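Local coordinates for YesW protein (Bacillus subtilis, PDB 2ZUX) that cleaves type I rhamnogalacturonan of plant cell-wall pectin endolytically by elimination, as a calcium-binding beta-propeller lyase of polysaccharide lyase family 11, at residues Phe37-Asp42 with Ser65-Arg70; Asn55-Asn60 with Thr531-His536; Gly416-Ile421 with Gln428-Asn433; Thr452-Trp457 with Asn559-Thr564. All blocks are in the same frame, centred on the assembly; numbering follows the deposited sequence.

Interaction 1 (Phe37-Asp42 with Ser65-Arg70); sequences FNVYRD and STYTVR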
loop_
_atom_site.group_PDB
_atom_site.type_symbol
_atom_site.label_atom_id
_atom_site.label_comp_id
_atom_site.label_asym_id
_atom_site.label_seq_id
_atom_site.Cartn_x
_atom_site.Cartn_y
_atom_site.Cartn_z
ATOM N N PHE A 37 10.891 17.932 -21.669
ATOM C CA PHE A 37 11.245 18.739 -20.501
ATOM C C PHE A 37 12.558 19.495 -20.639
ATOM O O PHE A 37 13.526 18.994 -21.218
ATOM C CB PHE A 37 11.302 17.866 -19.245
ATOM C CG PHE A 37 10.004 17.194 -18.925
ATOM C CD1 PHE A 37 9.003 17.887 -18.255
ATOM C CD2 PHE A 37 9.770 15.879 -19.316
ATOM C CE1 PHE A 37 7.790 17.281 -17.960
ATOM C CE2 PHE A 37 8.555 15.263 -19.028
ATOM C CZ PHE A 37 7.564 15.967 -18.350
ATOM N N ASN A 38 12.580 20.701 -20.078
ATOM C CA ASN A 38 13.824 21.430 -19.870
ATOM C C ASN A 38 14.167 21.485 -18.387
ATOM O O ASN A 38 13.286 21.683 -17.546
ATOM C CB ASN A 38 13.740 22.841 -20.457
ATOM C CG ASN A 38 13.777 22.846 -21.978
ATOM O OD1 ASN A 38 14.418 21.996 -22.595
ATOM N ND2 ASN A 38 13.087 23.809 -22.589
ATOM N N VAL A 39 15.450 21.295 -18.084
ATOM C CA VAL A 39 15.938 21.289 -16.706
ATOM C C VAL A 39 16.718 22.576 -16.423
ATOM O O VAL A 39 17.623 22.944 -17.182
ATOM C CB VAL A 39 16.825 20.050 -16.426
ATOM C CG1 VAL A 39 17.199 19.970 -14.949
ATOM C CG2 VAL A 39 16.112 18.770 -16.856
ATOM N N TYR A 40 16.362 23.247 -15.330
ATOM C CA TYR A 40 16.995 24.510 -14.946
ATOM C C TYR A 40 17.650 24.424 -13.580
ATOM O O TYR A 40 17.032 23.976 -12.610
ATOM C CB TYR A 40 15.966 25.638 -14.934
ATOM C CG TYR A 40 15.447 26.016 -16.299
ATOM C CD1 TYR A 40 15.914 27.158 -16.948
ATOM C CD2 TYR A 40 14.484 25.238 -16.941
ATOM C CE1 TYR A 40 15.437 27.512 -18.208
ATOM C CE2 TYR A 40 14.007 25.581 -18.196
ATOM C CZ TYR A 40 14.487 26.718 -18.823
ATOM O OH TYR A 40 14.010 27.063 -20.067
ATOM N N ARG A 41 18.906 24.855 -13.511
ATOM C CA ARG A 41 19.583 25.038 -12.232
ATOM C C ARG A 41 19.667 26.531 -11.924
ATOM O O ARG A 41 20.387 27.272 -12.605
ATOM C CB ARG A 41 20.977 24.409 -12.242
ATOM C CG ARG A 41 21.647 24.414 -10.865
ATOM C CD ARG A 41 23.088 23.948 -10.912
ATOM N NE ARG A 41 23.947 24.898 -11.613
ATOM C CZ ARG A 41 24.674 24.615 -12.691
ATOM N NH1 ARG A 41 24.674 23.396 -13.211
ATOM N NH2 ARG A 41 25.419 25.561 -13.247
ATOM N N ASP A 42 18.911 26.954 -10.910
ATOM C CA ASP A 42 18.845 28.353 -10.474
ATOM C C ASP A 42 18.545 29.320 -11.625
ATOM O O ASP A 42 19.180 30.373 -11.758
ATOM C CB ASP A 42 20.118 28.744 -9.707
ATOM C CG ASP A 42 20.224 28.039 -8.364
ATOM O OD1 ASP A 42 19.433 28.368 -7.455
ATOM O OD2 ASP A 42 21.096 27.160 -8.218
ATOM N N SER A 65 22.599 24.331 -4.826
ATOM C CA SER A 65 21.805 24.557 -6.039
ATOM C C SER A 65 20.309 24.307 -5.833
ATOM O O SER A 65 19.914 23.523 -4.968
ATOM C CB SER A 65 22.320 23.681 -7.184
ATOM O OG SER A 65 23.685 23.944 -7.468
ATOM N N THR A 66 19.479 24.994 -6.613
ATOM C CA THR A 66 18.047 24.698 -6.659
ATOM C C THR A 66 17.640 24.424 -8.100
ATOM O O THR A 66 18.227 24.972 -9.042
ATOM C CB THR A 66 17.160 25.818 -6.061
ATOM O OG1 THR A 66 17.248 26.992 -6.873
ATOM C CG2 THR A 66 17.573 26.157 -4.628
ATOM N N TYR A 67 16.636 23.570 -8.264
ATOM C CA TYR A 67 16.221 23.120 -9.586
ATOM C C TYR A 67 14.749 23.357 -9.848
ATOM O O TYR A 67 13.929 23.344 -8.930
ATOM C CB TYR A 67 16.546 21.631 -9.754
ATOM C CG TYR A 67 18.028 21.351 -9.779
ATOM C CD1 TYR A 67 18.716 21.256 -10.986
ATOM C CD2 TYR A 67 18.748 21.207 -8.591
ATOM C CE1 TYR A 67 20.081 21.014 -11.013
ATOM C CE2 TYR A 67 20.106 20.968 -8.604
ATOM C CZ TYR A 67 20.769 20.875 -9.817
ATOM O OH TYR A 67 22.116 20.633 -9.828
ATOM N N THR A 68 14.434 23.598 -11.120
ATOM C CA THR A 68 13.070 23.595 -11.618
ATOM C C THR A 68 13.080 22.839 -12.937
ATOM O O THR A 68 14.130 22.668 -13.562
ATOM C CB THR A 68 12.511 25.017 -11.849
ATOM O OG1 THR A 68 13.404 25.755 -12.695
ATOM C CG2 THR A 68 12.320 25.759 -10.524
ATOM N N VAL A 69 11.905 22.367 -13.330
ATOM C CA VAL A 69 11.707 21.761 -14.633
ATOM C C VAL A 69 10.553 22.476 -15.329
ATOM O O VAL A 69 9.612 22.926 -14.675
ATOM C CB VAL A 69 11.466 20.231 -14.510
ATOM C CG1 VAL A 69 10.806 19.660 -15.762
ATOM C CG2 VAL A 69 12.783 19.517 -14.219
ATOM N N ARG A 70 10.651 22.609 -16.649
ATOM C CA ARG A 70 9.571 23.170 -17.448
ATOM C C ARG A 70 9.192 22.163 -18.520
ATOM O O ARG A 70 10.059 21.697 -19.268
ATOM C CB ARG A 70 9.993 24.496 -18.095
ATOM C CG ARG A 70 10.407 25.571 -17.098
ATOM C CD ARG A 70 10.680 26.904 -17.783
ATOM N NE ARG A 70 11.537 27.752 -16.956
ATOM C CZ ARG A 70 12.220 28.808 -17.394
ATOM N NH1 ARG A 70 12.158 29.173 -18.670
ATOM N NH2 ARG A 70 12.969 29.504 -16.547
HETATM O O HOH W 1 15.867 26.786 -11.662
HETATM O O HOH W 2 23.498 26.473 -8.725
#
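Phe37 and Val69 meet through ring carbon CD1 and methyl CG1, 3.6 Å apart, on the face that also carries Val39, whose CG2 approaches CG2 of Val69. Further along, CG of Arg41 rests over the Tyr67 ring, 4.1 Å from its centroid, a CH-pi contact. Strands 36-41 and 66-73 are antiparallel neighbours in the mixed sheet of the N-terminal beta-sheet domain; Asn38 with Arg70 and Tyr40 with Thr68 are the hydrogen-bonded pairs. Across the other face, the extended Arg70 chain lays its guanidinium flat on the Tyr40 ring, planes 13° apart and CZ 3.7 Å from the centroid: a cation-pi stack. Glu77 takes both Arg70 NH1 and Tyr40 OH. A leucine in place of Tyr40 would probably leave the Arg70 guanidinium without its aromatic platform and Glu77 without a hydroxyl donor. At the polar edge, Asp42 OD1 accepts from Thr66 OG1 at 2.6 Å and OD2 from Thr66 N at 3.1 Å, each donor lying out of the carboxylate plane.

Interaction 2 (Asn55-Asn60 with Thr531-His536); sequences NYVDKN and TIPTEH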
loop_
_atom_site.group_PDB
_atom_site.type_symbol
_atom_site.label_atom_id
_atom_site.label_comp_id
_atom_site.label_asym_id
_atom_site.label_seq_id
_atom_site.Cartn_x
_atom_site.Cartn_y
_atom_site.Cartn_z
ATOM N N ASN A 55 14.662 11.788 -15.765
ATOM C CA ASN A 55 15.806 11.920 -14.871
ATOM C C ASN A 55 16.984 12.556 -15.608
ATOM O O ASN A 55 17.087 12.464 -16.836
ATOM C CB ASN A 55 16.170 10.607 -14.146
ATOM C CG ASN A 55 16.658 9.505 -15.071
ATOM O OD1 ASN A 55 16.513 9.558 -16.296
ATOM N ND2 ASN A 55 17.212 8.473 -14.470
ATOM N N TYR A 56 17.846 13.221 -14.853
ATOM C CA TYR A 56 18.924 14.012 -15.423
ATOM C C TYR A 56 20.047 14.099 -14.409
ATOM O O TYR A 56 19.794 14.300 -13.224
ATOM C CB TYR A 56 18.403 15.412 -15.754
ATOM C CG TYR A 56 19.362 16.253 -16.563
ATOM C CD1 TYR A 56 19.344 16.221 -17.957
ATOM C CD2 TYR A 56 20.286 17.088 -15.934
ATOM C CE1 TYR A 56 20.229 16.994 -18.700
ATOM C CE2 TYR A 56 21.171 17.865 -16.669
ATOM C CZ TYR A 56 21.136 17.809 -18.049
ATOM O OH TYR A 56 22.009 18.575 -18.786
ATOM N N VAL A 57 21.284 13.944 -14.867
ATOM C CA VAL A 57 22.434 14.108 -13.978
ATOM C C VAL A 57 23.150 15.419 -14.305
ATOM O O VAL A 57 23.659 15.596 -15.418
ATOM C CB VAL A 57 23.398 12.891 -14.037
ATOM C CG1 VAL A 57 24.625 13.117 -13.154
ATOM C CG2 VAL A 57 22.681 11.619 -13.608
ATOM N N ASP A 58 23.145 16.340 -13.344
ATOM C CA ASP A 58 23.844 17.621 -13.474
ATOM C C ASP A 58 25.222 17.518 -12.827
ATOM O O ASP A 58 25.359 17.574 -11.603
ATOM C CB ASP A 58 23.023 18.756 -12.849
ATOM C CG ASP A 58 23.715 20.120 -12.937
ATOM O OD1 ASP A 58 24.667 20.292 -13.738
ATOM O OD2 ASP A 58 23.288 21.030 -12.203
ATOM N N LYS A 59 26.240 17.374 -13.670
ATOM C CA LYS A 59 27.622 17.232 -13.216
ATOM C C LYS A 59 28.174 18.501 -12.566
ATOM O O LYS A 59 29.116 18.436 -11.774
ATOM C CB LYS A 59 28.520 16.808 -14.385
ATOM C CG LYS A 59 28.341 15.362 -14.813
ATOM C CD LYS A 59 29.071 15.069 -16.115
ATOM C CE LYS A 59 28.773 13.658 -16.617
ATOM N NZ LYS A 59 27.356 13.498 -17.062
ATOM N N ASN A 60 27.579 19.647 -12.892
ATOM C CA ASN A 60 28.066 20.944 -12.419
ATOM C C ASN A 60 27.343 21.493 -11.188
ATOM O O ASN A 60 27.727 22.535 -10.653
ATOM C CB ASN A 60 28.020 21.976 -13.555
ATOM C CG ASN A 60 28.917 21.603 -14.726
ATOM O OD1 ASN A 60 29.942 20.936 -14.560
ATOM N ND2 ASN A 60 28.534 22.041 -15.920
ATOM N N THR A 531 19.019 6.970 -7.201
ATOM C CA THR A 531 19.846 7.833 -8.051
ATOM C C THR A 531 20.497 7.041 -9.180
ATOM O O THR A 531 21.459 7.505 -9.809
ATOM C CB THR A 531 20.923 8.601 -7.251
ATOM O OG1 THR A 531 21.774 7.670 -6.580
ATOM C CG2 THR A 531 20.269 9.525 -6.237
ATOM N N ILE A 532 19.962 5.854 -9.454
ATOM C CA ILE A 532 20.417 5.056 -10.591
ATOM C C ILE A 532 19.719 5.584 -11.845
ATOM O O ILE A 532 18.486 5.590 -11.913
ATOM C CB ILE A 532 20.114 3.560 -10.389
ATOM C CG1 ILE A 532 20.852 3.034 -9.156
ATOM C CG2 ILE A 532 20.519 2.758 -11.631
ATOM C CD1 ILE A 532 20.311 1.717 -8.601
ATOM N N PRO A 533 20.495 6.055 -12.841
ATOM C CA PRO A 533 19.869 6.567 -14.059
ATOM C C PRO A 533 19.067 5.515 -14.814
ATOM O O PRO A 533 19.393 4.329 -14.784
ATOM C CB PRO A 533 21.062 7.038 -14.902
ATOM C CG PRO A 533 22.170 7.246 -13.915
ATOM C CD PRO A 533 21.965 6.191 -12.881
ATOM N N THR A 534 18.018 5.972 -15.484
ATOM C CA THR A 534 17.211 5.109 -16.336
ATOM C C THR A 534 17.015 5.729 -17.713
ATOM O O THR A 534 16.963 6.953 -17.851
ATOM C CB THR A 534 15.840 4.769 -15.695
ATOM O OG1 THR A 534 15.148 3.825 -16.528
ATOM C CG2 THR A 534 14.968 6.005 -15.508
ATOM N N GLU A 535 16.916 4.879 -18.730
ATOM C CA GLU A 535 16.555 5.330 -20.071
ATOM C C GLU A 535 15.038 5.358 -20.264
ATOM O O GLU A 535 14.553 5.778 -21.314
ATOM C CB GLU A 535 17.190 4.420 -21.133
ATOM C CG GLU A 535 16.575 3.021 -21.189
ATOM C CD GLU A 535 17.329 2.061 -22.092
ATOM O OE1 GLU A 535 17.605 2.422 -23.255
ATOM O OE2 GLU A 535 17.632 0.937 -21.632
ATOM N N HIS A 536 14.295 4.901 -19.257
ATOM C CA HIS A 536 12.850 4.725 -19.382
ATOM C C HIS A 536 12.049 5.796 -18.678
ATOM O O HIS A 536 12.349 6.182 -17.543
ATOM C CB HIS A 536 12.422 3.369 -18.828
ATOM C CG HIS A 536 13.107 2.217 -19.481
ATOM N ND1 HIS A 536 12.820 1.815 -20.769
ATOM C CD2 HIS A 536 14.088 1.399 -19.038
ATOM C CE1 HIS A 536 13.587 0.786 -21.082
ATOM N NE2 HIS A 536 14.368 0.516 -20.052
#
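Asn55 reaches from strand 55-58 to the backbone of Thr534, in the loop 531-536. Its CB leaves the strand toward that loop. CG follows, held between the backbone N and the carbonyl carbon (chi1 65°), which lifts the amide to the Thr534 backbone; CG itself lies 3.8 Å from Thr534 N and 3.9 Å from Thr534 CG2; the two side chains cross at about a right angle. At the tip, the atom modelled as ND2 is 2.8 Å from Thr534 N and the one modelled as OD1 is 3.1 Å from Thr534 O. This pairs like with like, and the amide is probably turned over in the model. Beside this polar meeting, Val57 CG2 approaches Pro533 CG at 4.4 Å. Strand 55-58 is an outermost strand of the N-terminal sheet, while the loop belongs to the beta-propeller part of the chain, placing the contact where the two parts of the enzyme meet. On the loop side, Thr534 OG1 accepts from His536 N at 3.1 Å in an ST turn and also binds Gly460 O; Arg512 bonds to Ile532 O. With the Asn55 amide turned back, its NH2 would face Thr534 O and its oxygen Thr534 N, so one side chain may serve both backbone polar atoms of a single residue, a largely polar junction with little apolar contact.

Interaction 3 (Gly416-Ile421 with Gln428-Asn433); sequences GMAADI and QEVWAN. With CA (calcium ion), chain I.
Met417 packs its CB squarely over the six-membered ring of Trp431, 3.5 Å from the centroid in a CH-pi contact, and the bends of its chain (chi2 -69°, chi3 -67°) bring CE back to Trp431 CH2 at 3.6 Å. The sulfur adds an oblique Met-aromatic contact. Ile421 CD1 approaches CZ3 of the same ring, and Ala418 CB packs on Val430 CG1 on the other face of the sheet. Trp431 NE1 binds the carbonyl oxygen of Ser451; an alanine in place of Trp431 would probably leave that oxygen without its indole donor and open a gap beside Met417 and Ile421. Backbone bonds join Met417 with Trp431 and Ala419 with Glu429, although the bond from Glu429 N to Ala419 O is weak. This is a beta hairpin, whose strands 416-419 and 429-432 build an antiparallel propeller sheet with strand 435-437. Beyond the paired strands, a calcium ion is held by Asp420 OD1 at 2.3 Å, by both Glu429 oxygens, OE2 at 2.4 Å and OE1 at 2.7 Å, and by a water, with the carbonyl oxygens of Asp422, Tyr425 and Gly427 completing the site. Glu429 OE1 also accepts from Ile421 N at 2.9 Å, nearly along its C-O axis, which helps fix the carboxylate's rotation. Asp420 OD2, which does not bind the metal, takes the backbone N of Asp570.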
loop_
_atom_site.group_PDB
_atom_site.type_symbol
_atom_site.label_atom_id
_atom_site.label_comp_id
_atom_site.label_asym_id
_atom_site.label_seq_id
_atom_site.Cartn_x
_atom_site.Cartn_y
_atom_site.Cartn_z
ATOM N N GLY A 416 4.808 -15.775 -0.745
ATOM C CA GLY A 416 4.894 -15.910 -2.193
ATOM C C GLY A 416 5.121 -14.554 -2.805
ATOM O O GLY A 416 4.624 -13.559 -2.272
ATOM N N MET A 417 5.867 -14.520 -3.909
ATOM C CA MET A 417 6.172 -13.269 -4.597
ATOM C C MET A 417 5.864 -13.349 -6.081
ATOM O O MET A 417 5.858 -14.431 -6.662
ATOM C CB MET A 417 7.641 -12.903 -4.400
ATOM C CG MET A 417 7.867 -11.781 -3.406
ATOM S SD MET A 417 7.275 -10.180 -3.981
ATOM C CE MET A 417 8.406 -9.877 -5.344
ATOM N N ALA A 418 5.616 -12.191 -6.677
ATOM C CA ALA A 418 5.439 -12.075 -8.112
ATOM C C ALA A 418 6.208 -10.850 -8.571
ATOM O O ALA A 418 6.013 -9.753 -8.033
ATOM C CB ALA A 418 3.968 -11.931 -8.454
ATOM N N ALA A 419 7.082 -11.042 -9.556
ATOM C CA ALA A 419 7.894 -9.960 -10.128
ATOM C C ALA A 419 8.600 -10.447 -11.377
ATOM O O ALA A 419 9.016 -11.603 -11.450
ATOM C CB ALA A 419 8.917 -9.453 -9.125
ATOM N N ASP A 420 8.741 -9.559 -12.359
ATOM C CA ASP A 420 9.551 -9.875 -13.529
ATOM C C ASP A 420 11.015 -9.758 -13.133
ATOM O O ASP A 420 11.559 -8.645 -13.056
ATOM C CB ASP A 420 9.249 -8.931 -14.694
ATOM C CG ASP A 420 9.946 -9.360 -15.974
ATOM O OD1 ASP A 420 10.581 -10.437 -15.972
ATOM O OD2 ASP A 420 9.853 -8.635 -16.988
ATOM N N ILE A 421 11.638 -10.906 -12.870
ATOM C CA ILE A 421 13.043 -10.950 -12.466
ATOM C C ILE A 421 13.931 -11.658 -13.489
ATOM O O ILE A 421 15.156 -11.604 -13.384
ATOM C CB ILE A 421 13.216 -11.602 -11.072
ATOM C CG1 ILE A 421 12.891 -13.106 -11.093
ATOM C CG2 ILE A 421 12.359 -10.860 -10.039
ATOM C CD1 ILE A 421 13.170 -13.800 -9.779
ATOM N N GLN A 428 5.775 -11.878 -15.537
ATOM C CA GLN A 428 6.263 -11.910 -14.173
ATOM C C GLN A 428 6.483 -13.333 -13.720
ATOM O O GLN A 428 5.612 -14.182 -13.878
ATOM C CB GLN A 428 5.269 -11.218 -13.238
ATOM C CG GLN A 428 5.022 -9.767 -13.613
ATOM C CD GLN A 428 4.328 -9.007 -12.504
ATOM O OE1 GLN A 428 4.723 -9.087 -11.341
ATOM N NE2 GLN A 428 3.299 -8.249 -12.862
ATOM N N GLU A 429 7.658 -13.579 -13.158
ATOM C CA GLU A 429 7.927 -14.826 -12.463
ATOM C C GLU A 429 7.226 -14.816 -11.110
ATOM O O GLU A 429 6.847 -13.755 -10.589
ATOM C CB GLU A 429 9.438 -14.986 -12.258
ATOM C CG GLU A 429 10.214 -15.342 -13.537
ATOM C CD GLU A 429 10.163 -14.264 -14.612
ATOM O OE1 GLU A 429 10.573 -13.107 -14.344
ATOM O OE2 GLU A 429 9.724 -14.569 -15.747
ATOM N N VAL A 430 7.030 -16.001 -10.549
ATOM C CA VAL A 430 6.459 -16.121 -9.217
ATOM C C VAL A 430 7.283 -17.130 -8.442
ATOM O O VAL A 430 7.881 -18.040 -9.027
ATOM C CB VAL A 430 4.956 -16.523 -9.232
ATOM C CG1 VAL A 430 4.117 -15.488 -9.987
ATOM C CG2 VAL A 430 4.769 -17.904 -9.827
ATOM N N TRP A 431 7.359 -16.951 -7.133
ATOM C CA TRP A 431 8.069 -17.918 -6.310
ATOM C C TRP A 431 7.450 -18.113 -4.952
ATOM O O TRP A 431 6.873 -17.195 -4.377
ATOM C CB TRP A 431 9.570 -17.615 -6.188
ATOM C CG TRP A 431 10.025 -16.333 -5.495
ATOM C CD1 TRP A 431 10.483 -16.217 -4.210
ATOM C CD2 TRP A 431 10.162 -15.037 -6.085
ATOM N NE1 TRP A 431 10.872 -14.926 -3.957
ATOM C CE2 TRP A 431 10.692 -14.179 -5.091
ATOM C CE3 TRP A 431 9.888 -14.513 -7.356
ATOM C CZ2 TRP A 431 10.941 -12.825 -5.324
ATOM C CZ3 TRP A 431 10.133 -13.167 -7.590
ATOM C CH2 TRP A 431 10.661 -12.337 -6.578
ATOM N N ALA A 432 7.575 -19.340 -4.456
ATOM C CA ALA A 432 7.040 -19.738 -3.163
ATOM C C ALA A 432 7.514 -21.144 -2.864
ATOM O O ALA A 432 7.779 -21.931 -3.784
ATOM C CB ALA A 432 5.522 -19.706 -3.188
ATOM N N ASN A 433 7.606 -21.461 -1.574
ATOM C CA ASN A 433 7.969 -22.810 -1.113
ATOM C C ASN A 433 9.271 -23.314 -1.745
ATOM O O ASN A 433 9.411 -24.504 -2.018
ATOM C CB ASN A 433 6.807 -23.799 -1.343
ATOM C CG ASN A 433 6.911 -25.050 -0.472
ATOM O OD1 ASN A 433 7.346 -24.990 0.674
ATOM N ND2 ASN A 433 6.498 -26.182 -1.020
HETATM CA CA CA I . 10.090 -12.486 -16.909
HETATM O O HOH W 3 10.054 -10.866 -18.662
#

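Interaction 4 (Thr452-Trp457 with Asn559-Thr564); sequences TNFGIW and NQPPHT. With CA (calcium ion), chain D.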
loop_
_atom_site.group_PDB
_atom_site.type_symbol
_atom_site.label_atom_id
_atom_site.label_comp_id
_atom_site.label_asym_id
_atom_site.label_seq_id
_atom_site.Cartn_x
_atom_site.Cartn_y
_atom_site.Cartn_z
ATOM N N THR A 452 11.234 -13.286 -0.009
ATOM C CA THR A 452 9.903 -13.504 -0.557
ATOM C C THR A 452 8.954 -12.562 0.176
ATOM O O THR A 452 8.096 -12.983 0.962
ATOM C CB THR A 452 9.479 -14.984 -0.429
ATOM O OG1 THR A 452 10.558 -15.806 -0.884
ATOM C CG2 THR A 452 8.249 -15.285 -1.280
ATOM N N ASN A 453 9.141 -11.270 -0.082
ATOM C CA ASN A 453 8.460 -10.228 0.672
ATOM C C ASN A 453 7.901 -9.171 -0.283
ATOM O O ASN A 453 6.760 -9.287 -0.707
ATOM C CB ASN A 453 9.397 -9.628 1.737
ATOM C CG ASN A 453 8.676 -8.702 2.682
ATOM O OD1 ASN A 453 7.451 -8.597 2.646
ATOM N ND2 ASN A 453 9.426 -8.046 3.557
ATOM N N PHE A 454 8.704 -8.169 -0.641
ATOM C CA PHE A 454 8.275 -7.125 -1.571
ATOM C C PHE A 454 9.080 -7.214 -2.865
ATOM O O PHE A 454 10.221 -7.689 -2.886
ATOM C CB PHE A 454 8.514 -5.727 -0.966
ATOM C CG PHE A 454 7.379 -5.186 -0.106
ATOM C CD1 PHE A 454 6.632 -6.002 0.751
ATOM C CD2 PHE A 454 7.122 -3.822 -0.112
ATOM C CE1 PHE A 454 5.621 -5.456 1.556
ATOM C CE2 PHE A 454 6.117 -3.275 0.674
ATOM C CZ PHE A 454 5.366 -4.094 1.509
ATOM N N GLY A 455 8.470 -6.730 -3.942
ATOM C CA GLY A 455 9.179 -6.384 -5.164
ATOM C C GLY A 455 9.161 -4.874 -5.267
ATOM O O GLY A 455 8.183 -4.238 -4.861
ATOM N N ILE A 456 10.264 -4.312 -5.770
ATOM C CA ILE A 456 10.412 -2.866 -5.910
ATOM C C ILE A 456 11.124 -2.503 -7.214
ATOM O O ILE A 456 12.119 -3.149 -7.587
ATOM C CB ILE A 456 11.184 -2.267 -4.705
ATOM C CG1 ILE A 456 11.207 -0.745 -4.798
ATOM C CG2 ILE A 456 12.599 -2.866 -4.597
ATOM C CD1 ILE A 456 11.810 -0.065 -3.597
ATOM N N TRP A 457 10.629 -1.476 -7.908
ATOM C CA TRP A 457 11.360 -0.922 -9.053
ATOM C C TRP A 457 12.355 0.099 -8.528
ATOM O O TRP A 457 11.959 1.188 -8.103
ATOM C CB TRP A 457 10.411 -0.299 -10.087
ATOM C CG TRP A 457 9.589 -1.349 -10.786
ATOM C CD1 TRP A 457 10.058 -2.313 -11.641
ATOM C CD2 TRP A 457 8.176 -1.564 -10.670
ATOM N NE1 TRP A 457 9.019 -3.120 -12.060
ATOM C CE2 TRP A 457 7.857 -2.685 -11.475
ATOM C CE3 TRP A 457 7.144 -0.926 -9.955
ATOM C CZ2 TRP A 457 6.552 -3.174 -11.595
ATOM C CZ3 TRP A 457 5.843 -1.418 -10.078
ATOM C CH2 TRP A 457 5.566 -2.537 -10.887
ATOM N N ASN A 559 1.196 -6.525 5.262
ATOM C CA ASN A 559 1.490 -5.623 4.146
ATOM C C ASN A 559 2.011 -6.389 2.941
ATOM O O ASN A 559 2.960 -7.168 3.076
ATOM C CB ASN A 559 2.604 -4.627 4.519
ATOM C CG ASN A 559 2.361 -3.872 5.823
ATOM O OD1 ASN A 559 1.737 -4.367 6.767
ATOM N ND2 ASN A 559 2.943 -2.683 5.906
ATOM N N GLN A 560 1.417 -6.128 1.773
ATOM C CA GLN A 560 1.852 -6.704 0.499
ATOM C C GLN A 560 2.324 -5.598 -0.432
ATOM O O GLN A 560 1.862 -4.463 -0.316
ATOM C CB GLN A 560 0.701 -7.458 -0.170
ATOM C CG GLN A 560 0.206 -8.651 0.633
ATOM C CD GLN A 560 1.259 -9.716 0.805
ATOM O OE1 GLN A 560 1.717 -10.319 -0.166
ATOM N NE2 GLN A 560 1.656 -9.954 2.050
ATOM N N PRO A 561 3.248 -5.929 -1.355
ATOM C CA PRO A 561 3.757 -4.933 -2.287
ATOM C C PRO A 561 2.737 -4.545 -3.353
ATOM O O PRO A 561 1.830 -5.326 -3.659
ATOM C CB PRO A 561 4.953 -5.644 -2.938
ATOM C CG PRO A 561 4.603 -7.104 -2.874
ATOM C CD PRO A 561 3.880 -7.254 -1.560
ATOM N N PRO A 562 2.878 -3.343 -3.918
ATOM C CA PRO A 562 1.935 -2.882 -4.931
ATOM C C PRO A 562 2.263 -3.385 -6.330
ATOM O O PRO A 562 3.413 -3.731 -6.631
ATOM C CB PRO A 562 2.074 -1.362 -4.857
ATOM C CG PRO A 562 3.521 -1.153 -4.472
ATOM C CD PRO A 562 3.891 -2.321 -3.586
ATOM N N HIS A 563 1.234 -3.413 -7.175
ATOM C CA HIS A 563 1.344 -3.818 -8.571
ATOM C C HIS A 563 0.677 -2.810 -9.487
ATOM O O HIS A 563 -0.201 -2.062 -9.066
ATOM C CB HIS A 563 0.697 -5.189 -8.755
ATOM C CG HIS A 563 1.557 -6.308 -8.277
ATOM N ND1 HIS A 563 1.419 -6.901 -7.040
ATOM C CD2 HIS A 563 2.606 -6.915 -8.874
ATOM C CE1 HIS A 563 2.349 -7.832 -6.902
ATOM N NE2 HIS A 563 3.079 -7.860 -8.001
ATOM N N THR A 564 1.097 -2.798 -10.745
ATOM C CA THR A 564 0.473 -1.947 -11.756
ATOM C C THR A 564 -0.655 -2.697 -12.482
ATOM O O THR A 564 -0.690 -3.936 -12.512
ATOM C CB THR A 564 1.522 -1.446 -12.769
ATOM O OG1 THR A 564 2.301 -2.553 -13.222
ATOM C CG2 THR A 564 2.444 -0.428 -12.124
HETATM CA CA CA D . 0.190 -3.936 8.553
HETATM O O HOH W 4 4.397 -10.859 -0.865
HETATM O O HOH W 5 4.750 -8.990 1.851
HETATM O O HOH W 6 1.229 -4.926 10.363
HETATM O O HOH W 7 -1.657 -3.541 10.010
#
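Phe454 meets Pro561 because its CG stands beside the backbone N (chi1 -87°) and the ring is turned (chi2 38°), presenting one face to the proline. Pro561 CB lies 4.0 Å from the ring centroid, 21° off the normal, in a CH-pi contact, while Asn559 O comes to the ring edge, 3.5 Å from CE1. Strand 454-456 is an outermost strand of a four-stranded antiparallel propeller sheet, and the loop 559-564, which follows helix 547-553, runs past it near the centre of the chain. Water probably links the polar groups: one lies 2.8 Å from both Asn453 O and Gln560 OE1, another 2.8 Å from both Asn453 OD1 and Asn559 O; Gln560 NE2 is bonded to Tyr558 O and Asn453 ND2 to Asp468 OD1. At the far end, Thr564 CG2 approaches Trp457 CH2 at 4.0 Å, with Thr564 OG1 bonded to Phe566 O. Asn559 OD1 binds a calcium ion at 2.4 Å, with Asp116, the carbonyl oxygens of Asn555 and Ala557, and two waters.

In the fold
From the N terminus, interaction 1 closes a loop of 22 residues within the N-terminal sheet, and that loop contains Asn55-Asn60. Interaction 2 starts there and reaches Thr531-His536, so the two cross; they touch where Asp58 meets Arg41 in a salt bridge and Tyr67 in a probable hydrogen bond. The long excursion spanned by interaction 2, which ties the N-terminal sheet to the propeller, encloses the short hairpin of interaction 3. Interaction 4 opens after interaction 3 has closed, but ends beyond residue 536, so it crosses interaction 2. Interactions 3 and 4, centres about 10 Å apart, pack through Met417 against Asn453 and Gly455, joining two propeller sheets.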